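Local coordinates for protein cellulase (Xanthomonas axonopodis pv. citri, PDB 4W7W) that probably hydrolyses beta-1,4-glucosidic bonds of cellulose as a family 5 glycoside hydrolase, and holds cello-oligosaccharide glucose units in its cleft, at residues L22-F34 / W293-W305. Numbering follows the deposited sequence.
Sequences LKYVGVNLSGAEF and WLGWTWWAAGAWW. With BGC (beta-D-glucopyranose), chain B; BGC (beta-D-glucopyranose), chain C.
Trp293 O and CB meet Leu22 CD2 at the seam where the first and last strands, 24-29 and 293-301, lie parallel and close the eight-stranded (β/α)8 barrel. Next, Leu294 lends its carbonyl to Tyr24 N and its CB to the tyrosine ring. Gly295 takes backbone angles at which a CB would jam against the preceding carbonyl. Trp296 faces the helix layer, where its flat indole suits a branched neighbour: Val25 CB sits 3.9 Å from the centroid of the six-membered ring, a CH-pi contact, while Leu22 CD1 reaches Trp296 CD1. On the barrel's inner side Thr297 packs CG2 near Gly26 and gives OG1 to Gly265 O.

Trp298 O receives Asn28 N almost head-on at 2.8 Å, and Asn28 ND2 at 3.0 Å from above the carbonyl plane. With Asn28 CG beside its own backbone N (chi1 -77°), the amide folds back to that carbonyl; OD1 accepts from Arg67 and ND2 also meets Gly265 O, satisfying both ends. Trp299, a wide indole, reaches from this amide, inclined 53° to it with CE3 3.4 Å from Asn28 CG, to O1 of the chain B glucose. The cis peptide between Trp299 and Ala300 accompanies a beta bulge, after which Ala301 N bonds Asn28 O.

Beyond the strand, the edge of Phe34 meets the face of Trp305, planes 71° apart, and the chain C glucose covers one phenyl face. Glu33 OE2 accepts from Ser30 OG and chain B glucose O6, both at 2.6 Å. Trp305 NE1 and Ser30 N grip Ala301 O from opposite faces of its carbonyl plane.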
ATOM      1  N   LEU A  22       8.617  15.051   0.252  1.00 12.36           N
ATOM      2  CA  LEU A  22       8.390  13.841  -0.521  1.00  9.65           C
ATOM      3  C   LEU A  22       7.289  14.064  -1.545  1.00  9.36           C
ATOM      4  O   LEU A  22       6.387  14.874  -1.345  1.00 11.56           O
ATOM      5  CB  LEU A  22       8.017  12.677   0.397  1.00  9.83           C
ATOM      6  CG  LEU A  22       9.034  12.396   1.526  1.00 10.82           C
ATOM      7  CD1 LEU A  22       8.548  11.303   2.459  1.00 15.64           C
ATOM      8  CD2 LEU A  22      10.403  12.074   0.974  1.00 13.17           C
ATOM      9  N   LYS A  23       7.355  13.316  -2.640  1.00  8.25           N
ATOM     10  CA  LYS A  23       6.394  13.500  -3.718  1.00  8.16           C
ATOM     11  C   LYS A  23       4.971  13.124  -3.329  1.00  7.82           C
ATOM     12  O   LYS A  23       4.043  13.823  -3.695  1.00  9.34           O
ATOM     13  CB  LYS A  23       6.825  12.695  -4.931  1.00  9.13           C
ATOM     14  CG  LYS A  23       5.921  12.886  -6.126  1.00 11.83           C
ATOM     15  CD  LYS A  23       6.499  12.347  -7.415  1.00 14.72           C
ATOM     16  CE  LYS A  23       5.569  12.630  -8.580  1.00 19.42           C
ATOM     17  NZ  LYS A  23       6.057  12.071  -9.868  1.00 25.56           N
ATOM     18  N   TYR A  24       4.810  12.036  -2.596  1.00  7.18           N
ATOM     19  CA  TYR A  24       3.502  11.498  -2.246  1.00  7.50           C
ATOM     20  C   TYR A  24       3.406  11.353  -0.739  1.00  7.70           C
ATOM     21  O   TYR A  24       4.217  10.662  -0.123  1.00  9.93           O
ATOM     22  CB  TYR A  24       3.322  10.116  -2.852  1.00  8.16           C
ATOM     23  CG  TYR A  24       3.500  10.024  -4.340  1.00  8.12           C
ATOM     24  CD1 TYR A  24       2.526  10.488  -5.211  1.00  8.48           C
ATOM     25  CD2 TYR A  24       4.626   9.427  -4.881  1.00  9.54           C
ATOM     26  CE1 TYR A  24       2.674  10.388  -6.581  1.00  9.06           C
ATOM     27  CE2 TYR A  24       4.775   9.306  -6.252  1.00 10.12           C
ATOM     28  CZ  TYR A  24       3.796   9.791  -7.096  1.00  9.66           C
ATOM     29  OH  TYR A  24       3.913   9.677  -8.459  1.00 11.96           O
ATOM     30  N   VAL A  25       2.426  11.999  -0.134  1.00  6.90           N
ATOM     31  CA  VAL A  25       2.159  11.806   1.284  1.00  7.38           C
ATOM     32  C   VAL A  25       0.654  11.693   1.487  1.00  6.03           C
ATOM     33  O   VAL A  25      -0.147  12.438   0.910  1.00  6.48           O
ATOM     34  CB  VAL A  25       2.748  12.933   2.170  1.00  9.20           C
ATOM     35  CG1 VAL A  25       4.259  12.985   2.070  1.00 10.73           C
ATOM     36  CG2 VAL A  25       2.150  14.281   1.853  1.00 10.33           C
ATOM     37  N   GLY A  26       0.252  10.766   2.323  1.00  5.97           N
ATOM     38  CA  GLY A  26      -1.155  10.601   2.585  1.00  6.24           C
ATOM     39  C   GLY A  26      -1.504   9.453   3.478  1.00  5.26           C
ATOM     40  O   GLY A  26      -0.756   9.081   4.396  1.00  5.38           O
ATOM     41  N   VAL A  27      -2.691   8.913   3.230  1.00  5.42           N
ATOM     42  CA  VAL A  27      -3.283   7.909   4.092  1.00  5.22           C
ATOM     43  C   VAL A  27      -3.938   6.801   3.292  1.00  4.94           C
ATOM     44  O   VAL A  27      -4.333   6.986   2.143  1.00  5.44           O
ATOM     45  CB  VAL A  27      -4.328   8.521   5.069  1.00  5.96           C
ATOM     46  CG1 VAL A  27      -3.732   9.588   5.966  1.00  7.20           C
ATOM     47  CG2 VAL A  27      -5.539   9.061   4.339  1.00  6.27           C
ATOM     48  N   ASN A  28      -4.062   5.653   3.951  1.00  5.15           N
ATOM     49  CA  ASN A  28      -4.939   4.575   3.505  1.00  5.11           C
ATOM     50  C   ASN A  28      -6.373   4.906   3.904  1.00  5.29           C
ATOM     51  O   ASN A  28      -6.632   5.223   5.075  1.00  6.27           O
ATOM     52  CB  ASN A  28      -4.558   3.255   4.175  1.00  5.22           C
ATOM     53  CG  ASN A  28      -3.335   2.628   3.579  1.00  5.13           C
ATOM     54  OD1 ASN A  28      -3.453   1.775   2.704  1.00  5.63           O
ATOM     55  ND2 ASN A  28      -2.141   3.025   4.042  1.00  5.27           N
ATOM     56  N   LEU A  29      -7.313   4.830   2.961  1.00  5.02           N
ATOM     57  CA  LEU A  29      -8.738   4.895   3.275  1.00  5.39           C
ATOM     58  C   LEU A  29      -9.239   3.470   3.227  1.00  5.05           C
ATOM     59  O   LEU A  29      -9.513   2.930   2.171  1.00  5.80           O
ATOM     60  CB  LEU A  29      -9.514   5.804   2.332  1.00  5.74           C
ATOM     61  CG  LEU A  29      -9.160   7.286   2.439  1.00  6.51           C
ATOM     62  CD1 LEU A  29      -9.971   8.143   1.470  1.00  6.72           C
ATOM     63  CD2 LEU A  29      -9.345   7.816   3.850  1.00  7.86           C
ATOM     64  N   SER A  30      -9.266   2.862   4.409  1.00  5.76           N
ATOM     65  CA  SER A  30      -9.618   1.458   4.610  0.60  5.91           C
ATOM     66  C   SER A  30     -11.124   1.267   4.729  1.00  5.78           C
ATOM     67  O   SER A  30     -11.819   2.118   5.297  1.00  6.83           O
ATOM     68  CB  SER A  30      -8.908   0.955   5.877  0.60  5.97           C
ATOM     69  OG  SER A  30      -9.346  -0.327   6.287  0.60  6.00           O
ATOM     70  N   GLY A  31     -11.609   0.143   4.205  1.00  6.10           N
ATOM     71  CA  GLY A  31     -13.009  -0.215   4.332  1.00  6.80           C
ATOM     72  C   GLY A  31     -13.500  -1.129   3.245  1.00  6.62           C
ATOM     73  O   GLY A  31     -14.423  -1.893   3.463  1.00  7.01           O
ATOM     74  N   ALA A  32     -12.934  -1.028   2.046  1.00  6.22           N
ATOM     75  CA  ALA A  32     -13.449  -1.821   0.931  1.00  6.48           C
ATOM     76  C   ALA A  32     -12.939  -3.256   1.000  1.00  6.58           C
ATOM     77  O   ALA A  32     -13.475  -4.155   0.322  1.00  7.32           O
ATOM     78  CB  ALA A  32     -13.118  -1.187  -0.406  1.00  6.34           C
ATOM     79  N   GLU A  33     -11.892  -3.456   1.799  1.00  6.68           N
ATOM     80  CA  GLU A  33     -11.260  -4.747   2.001  1.00  7.08           C
ATOM     81  C   GLU A  33     -11.760  -5.458   3.252  1.00  7.73           C
ATOM     82  O   GLU A  33     -11.294  -6.562   3.558  1.00  8.78           O
ATOM     83  CB  GLU A  33      -9.735  -4.598   2.040  1.00  6.74           C
ATOM     84  CG  GLU A  33      -9.100  -4.197   3.366  1.00  6.88           C
ATOM     85  CD  GLU A  33      -9.336  -2.785   3.854  1.00  6.54           C
ATOM     86  OE1 GLU A  33     -10.159  -2.026   3.282  1.00  6.28           O
ATOM     87  OE2 GLU A  33      -8.677  -2.434   4.852  1.00  8.45           O
ATOM     88  N   PHE A  34     -12.702  -4.843   3.968  1.00  7.94           N
ATOM     89  CA  PHE A  34     -13.205  -5.407   5.213  1.00  9.59           C
ATOM     90  C   PHE A  34     -13.984  -6.700   4.984  1.00  9.75           C
ATOM     91  O   PHE A  34     -14.517  -6.958   3.905  1.00  9.61           O
ATOM     92  CB  PHE A  34     -14.101  -4.394   5.935  1.00 10.29           C
ATOM     93  CG  PHE A  34     -13.385  -3.480   6.899  1.00 11.11           C
ATOM     94  CD1 PHE A  34     -12.139  -2.937   6.641  1.00 12.64           C
ATOM     95  CD2 PHE A  34     -14.003  -3.149   8.079  1.00 14.72           C
ATOM     96  CE1 PHE A  34     -11.539  -2.084   7.543  1.00 14.64           C
ATOM     97  CE2 PHE A  34     -13.404  -2.306   8.993  1.00 17.42           C
ATOM     98  CZ  PHE A  34     -12.170  -1.768   8.723  1.00 17.57           C
ATOM     99  N   TRP A 293      13.222   7.918  -1.249  1.00  6.27           N
ATOM    100  CA  TRP A 293      11.833   7.774  -0.799  1.00  6.12           C
ATOM    101  C   TRP A 293      10.908   8.647  -1.619  1.00  6.27           C
ATOM    102  O   TRP A 293      11.026   9.873  -1.593  1.00  7.52           O
ATOM    103  CB  TRP A 293      11.693   8.128   0.676  1.00  6.45           C
ATOM    104  CG  TRP A 293      12.243   7.055   1.558  1.00  6.51           C
ATOM    105  CD1 TRP A 293      13.480   7.023   2.146  1.00  6.87           C
ATOM    106  CD2 TRP A 293      11.603   5.821   1.904  1.00  6.10           C
ATOM    107  NE1 TRP A 293      13.629   5.871   2.852  1.00  6.79           N
ATOM    108  CE2 TRP A 293      12.501   5.103   2.716  1.00  5.88           C
ATOM    109  CE3 TRP A 293      10.356   5.252   1.607  1.00  6.38           C
ATOM    110  CZ2 TRP A 293      12.190   3.862   3.253  1.00  5.97           C
ATOM    111  CZ3 TRP A 293      10.054   4.006   2.117  1.00  6.43           C
ATOM    112  CH2 TRP A 293      10.975   3.320   2.932  1.00  6.06           C
ATOM    113  N   LEU A 294       9.977   8.016  -2.329  1.00  6.43           N
ATOM    114  CA  LEU A 294       8.936   8.752  -3.053  1.00  7.06           C
ATOM    115  C   LEU A 294       7.837   9.246  -2.146  1.00  7.76           C
ATOM    116  O   LEU A 294       7.165  10.234  -2.472  1.00  9.25           O
ATOM    117  CB  LEU A 294       8.267   7.892  -4.085  1.00  9.55           C
ATOM    118  CG  LEU A 294       9.035   7.632  -5.346  1.00 12.36           C
ATOM    119  CD1 LEU A 294       8.184   6.769  -6.280  1.00 12.52           C
ATOM    120  CD2 LEU A 294       9.401   8.935  -6.046  1.00 14.00           C
ATOM    121  N   GLY A 295       7.586   8.529  -1.055  1.00  8.93           N
ATOM    122  CA  GLY A 295       6.511   8.935  -0.173  1.00 10.13           C
ATOM    123  C   GLY A 295       6.015   7.811   0.688  1.00  6.78           C
ATOM    124  O   GLY A 295       6.664   6.758   0.811  1.00  6.32           O
ATOM    125  N   TRP A 296       4.862   8.072   1.291  1.00  5.79           N
ATOM    126  CA  TRP A 296       4.303   7.211   2.295  1.00  5.72           C
ATOM    127  C   TRP A 296       2.810   7.411   2.393  1.00  5.15           C
ATOM    128  O   TRP A 296       2.275   8.473   2.073  1.00  5.85           O
ATOM    129  CB  TRP A 296       4.936   7.465   3.675  1.00  6.12           C
ATOM    130  CG  TRP A 296       5.030   8.877   4.168  1.00  6.27           C
ATOM    131  CD1 TRP A 296       6.188   9.582   4.228  1.00  7.48           C
ATOM    132  CD2 TRP A 296       4.004   9.732   4.742  1.00  6.38           C
ATOM    133  NE1 TRP A 296       5.969  10.813   4.772  1.00  7.48           N
ATOM    134  CE2 TRP A 296       4.646  10.926   5.112  1.00  7.21           C
ATOM    135  CE3 TRP A 296       2.636   9.593   5.011  1.00  6.51           C
ATOM    136  CZ2 TRP A 296       3.954  11.990   5.703  1.00  8.02           C
ATOM    137  CZ3 TRP A 296       1.959  10.662   5.602  1.00  7.26           C
ATOM    138  CH2 TRP A 296       2.619  11.836   5.937  1.00  8.19           C
ATOM    139  N   THR A 297       2.151   6.365   2.883  1.00  4.85           N
ATOM    140  CA  THR A 297       0.732   6.410   3.237  1.00  4.96           C
ATOM    141  C   THR A 297       0.535   5.725   4.583  1.00  5.00           C
ATOM    142  O   THR A 297       0.801   4.545   4.758  1.00  5.53           O
ATOM    143  CB  THR A 297      -0.185   5.779   2.160  1.00  5.16           C
ATOM    144  OG1 THR A 297       0.336   4.535   1.666  1.00  5.28           O
ATOM    145  CG2 THR A 297      -0.358   6.705   0.975  1.00  5.70           C
ATOM    146  N   TRP A 298       0.037   6.504   5.533  1.00  4.94           N
ATOM    147  CA  TRP A 298      -0.249   6.052   6.892  1.00  5.21           C
ATOM    148  C   TRP A 298      -1.382   5.030   6.914  1.00  5.19           C
ATOM    149  O   TRP A 298      -2.359   5.159   6.168  1.00  5.82           O
ATOM    150  CB  TRP A 298      -0.678   7.273   7.691  1.00  5.82           C
ATOM    151  CG  TRP A 298      -1.194   7.011   9.065  1.00  5.81           C
ATOM    152  CD1 TRP A 298      -2.477   6.728   9.413  1.00  6.44           C
ATOM    153  CD2 TRP A 298      -0.441   7.014  10.275  1.00  6.06           C
ATOM    154  NE1 TRP A 298      -2.584   6.577  10.771  1.00  6.44           N
ATOM    155  CE2 TRP A 298      -1.343   6.752  11.331  1.00  6.32           C
ATOM    156  CE3 TRP A 298       0.894   7.252  10.584  1.00  6.57           C
ATOM    157  CZ2 TRP A 298      -0.943   6.745  12.676  1.00  7.00           C
ATOM    158  CZ3 TRP A 298       1.281   7.233  11.907  1.00  7.21           C
ATOM    159  CH2 TRP A 298       0.365   6.984  12.932  1.00  6.95           C
ATOM    160  N   TRP A 299      -1.280   4.053   7.797  1.00  5.28           N
ATOM    161  CA  TRP A 299      -2.361   3.115   8.067  1.00  5.78           C
ATOM    162  C   TRP A 299      -2.985   3.501   9.410  1.00  5.67           C
ATOM    163  O   TRP A 299      -2.329   3.343  10.430  1.00  6.81           O
ATOM    164  CB  TRP A 299      -1.853   1.667   8.126  1.00  5.96           C
ATOM    165  CG  TRP A 299      -3.017   0.728   8.276  1.00  6.06           C
ATOM    166  CD1 TRP A 299      -3.641   0.387   9.443  1.00  7.14           C
ATOM    167  CD2 TRP A 299      -3.782   0.153   7.228  1.00  6.11           C
ATOM    168  NE1 TRP A 299      -4.732  -0.404   9.179  1.00  7.89           N
ATOM    169  CE2 TRP A 299      -4.847  -0.551   7.823  1.00  6.75           C
ATOM    170  CE3 TRP A 299      -3.682   0.176   5.842  1.00  6.15           C
ATOM    171  CZ2 TRP A 299      -5.795  -1.246   7.067  1.00  7.00           C
ATOM    172  CZ3 TRP A 299      -4.631  -0.493   5.086  1.00  6.34           C
ATOM    173  CH2 TRP A 299      -5.664  -1.201   5.698  1.00  6.81           C
ATOM    174  N   ALA A 300      -4.229   3.990   9.465  1.00  5.88           N
ATOM    175  CA  ALA A 300      -5.170   4.189   8.362  1.00  5.57           C
ATOM    176  C   ALA A 300      -6.229   5.191   8.788  1.00  5.78           C
ATOM    177  O   ALA A 300      -6.352   5.552   9.962  1.00  6.69           O
ATOM    178  CB  ALA A 300      -5.852   2.877   7.994  1.00  5.98           C
ATOM    179  N   ALA A 301      -7.034   5.588   7.812  1.00  5.72           N
ATOM    180  CA  ALA A 301      -8.288   6.262   8.043  1.00  6.25           C
ATOM    181  C   ALA A 301      -9.399   5.454   7.393  1.00  6.38           C
ATOM    182  O   ALA A 301      -9.214   4.268   7.091  1.00  6.85           O
ATOM    183  CB  ALA A 301      -8.215   7.705   7.570  1.00  7.56           C
ATOM    184  N   GLY A 302     -10.536   6.090   7.188  1.00  7.23           N
ATOM    185  CA  GLY A 302     -11.754   5.384   6.811  1.00  7.81           C
ATOM    186  C   GLY A 302     -12.752   5.402   7.950  1.00  7.97           C
ATOM    187  O   GLY A 302     -12.378   5.486   9.117  1.00  9.26           O
ATOM    188  N   ALA A 303     -14.029   5.297   7.597  1.00  8.91           N
ATOM    189  CA  ALA A 303     -15.115   5.533   8.539  1.00  9.81           C
ATOM    190  C   ALA A 303     -15.503   4.337   9.407  1.00 10.00           C
ATOM    191  O   ALA A 303     -16.384   4.475  10.246  1.00 11.68           O
ATOM    192  CB  ALA A 303     -16.345   6.012   7.778  1.00 12.04           C
ATOM    193  N   TRP A 304     -14.898   3.174   9.211  1.00 10.51           N
ATOM    194  CA  TRP A 304     -15.313   1.954   9.887  1.00 11.53           C
ATOM    195  C   TRP A 304     -14.341   1.420  10.966  1.00 12.63           C
ATOM    196  O   TRP A 304     -14.419   0.249  11.354  1.00 17.52           O
ATOM    197  CB  TRP A 304     -15.602   0.883   8.837  1.00 12.60           C
ATOM    198  CG  TRP A 304     -16.947   0.998   8.176  1.00 13.29           C
ATOM    199  CD1 TRP A 304     -17.774   2.088   8.121  1.00 14.38           C
ATOM    200  CD2 TRP A 304     -17.614  -0.038   7.454  1.00 13.83           C
ATOM    201  NE1 TRP A 304     -18.916   1.785   7.418  1.00 14.96           N
ATOM    202  CE2 TRP A 304     -18.847   0.482   7.008  1.00 14.20           C
ATOM    203  CE3 TRP A 304     -17.301  -1.362   7.167  1.00 15.10           C
ATOM    204  CZ2 TRP A 304     -19.759  -0.280   6.280  1.00 15.53           C
ATOM    205  CZ3 TRP A 304     -18.203  -2.118   6.438  1.00 15.75           C
ATOM    206  CH2 TRP A 304     -19.418  -1.573   6.009  1.00 15.68           C
ATOM    207  N   TRP A 305     -13.447   2.262  11.465  1.00 12.38           N
ATOM    208  CA  TRP A 305     -12.623   1.878  12.616  1.00 12.49           C
ATOM    209  C   TRP A 305     -13.376   2.087  13.930  1.00 16.39           C
ATOM    210  O   TRP A 305     -14.091   3.069  14.090  1.00 19.26           O
ATOM    211  CB  TRP A 305     -11.325   2.674  12.633  1.00 11.87           C
ATOM    212  CG  TRP A 305     -10.464   2.386  11.443  1.00  9.67           C
ATOM    213  CD1 TRP A 305     -10.169   3.233  10.413  1.00  9.99           C
ATOM    214  CD2 TRP A 305      -9.815   1.148  11.152  1.00  8.88           C
ATOM    215  NE1 TRP A 305      -9.365   2.595   9.506  1.00  8.93           N
ATOM    216  CE2 TRP A 305      -9.129   1.315   9.935  1.00  8.02           C
ATOM    217  CE3 TRP A 305      -9.727  -0.078  11.808  1.00  8.70           C
ATOM    218  CZ2 TRP A 305      -8.368   0.293   9.355  1.00  8.45           C
ATOM    219  CZ3 TRP A 305      -8.982  -1.098  11.223  1.00  9.17           C
ATOM    220  CH2 TRP A 305      -8.311  -0.905  10.008  1.00  8.55           C
TER
HETATM  221  C2  BGC B   1      -6.563  -4.275  11.333  1.00 20.53           C
HETATM  222  C3  BGC B   1      -7.822  -5.133  11.204  1.00 20.35           C
HETATM  223  C4  BGC B   1      -8.640  -4.792   9.958  1.00 17.87           C
HETATM  224  C5  BGC B   1      -7.739  -4.705   8.738  1.00 16.00           C
HETATM  225  C6  BGC B   1      -8.476  -4.142   7.535  1.00 13.53           C
HETATM  226  C1  BGC B   1      -5.769  -4.296  10.037  1.00 22.06           C
HETATM  227  O1  BGC B   1      -4.640  -3.411  10.099  1.00 26.46           O
HETATM  228  O2  BGC B   1      -5.744  -4.759  12.409  1.00 29.01           O
HETATM  229  O3  BGC B   1      -8.609  -4.977  12.391  1.00 26.24           O
HETATM  230  O4  BGC B   1      -9.589  -5.820   9.681  1.00 20.32           O
HETATM  231  O5  BGC B   1      -6.625  -3.848   9.000  1.00 18.63           O
HETATM  232  O6  BGC B   1      -7.634  -4.281   6.417  1.00 10.89           O
HETATM  233  C2  BGC C   2     -11.790  -6.658   9.331  1.00 21.21           C
HETATM  234  C3  BGC C   2     -13.263  -6.557   9.682  1.00 29.30           C
HETATM  235  C4  BGC C   2     -13.438  -6.269  11.171  1.00 33.72           C
HETATM  236  C5  BGC C   2     -12.531  -5.123  11.640  1.00 30.12           C
HETATM  237  C6  BGC C   2     -12.598  -4.906  13.152  1.00 35.33           C
HETATM  238  C1  BGC C   2     -10.963  -5.503   9.879  1.00 20.10           C
HETATM  239  O2  BGC C   2     -11.713  -6.718   7.911  1.00 22.64           O
HETATM  240  O3  BGC C   2     -13.864  -7.799   9.281  1.00 33.67           O
HETATM  241  O4  BGC C   2     -14.805  -5.919  11.409  1.00 36.49           O
HETATM  242  O5  BGC C   2     -11.171  -5.376  11.280  1.00 27.12           O
HETATM  243  O6  BGC C   2     -12.074  -6.047  13.848  1.00 42.07           O
HETATM  244  O   HOH W   1      10.083  12.091  -2.970  1.00  9.25           O
HETATM  245  O   HOH W   2     -12.425   2.216   8.032  1.00 11.59           O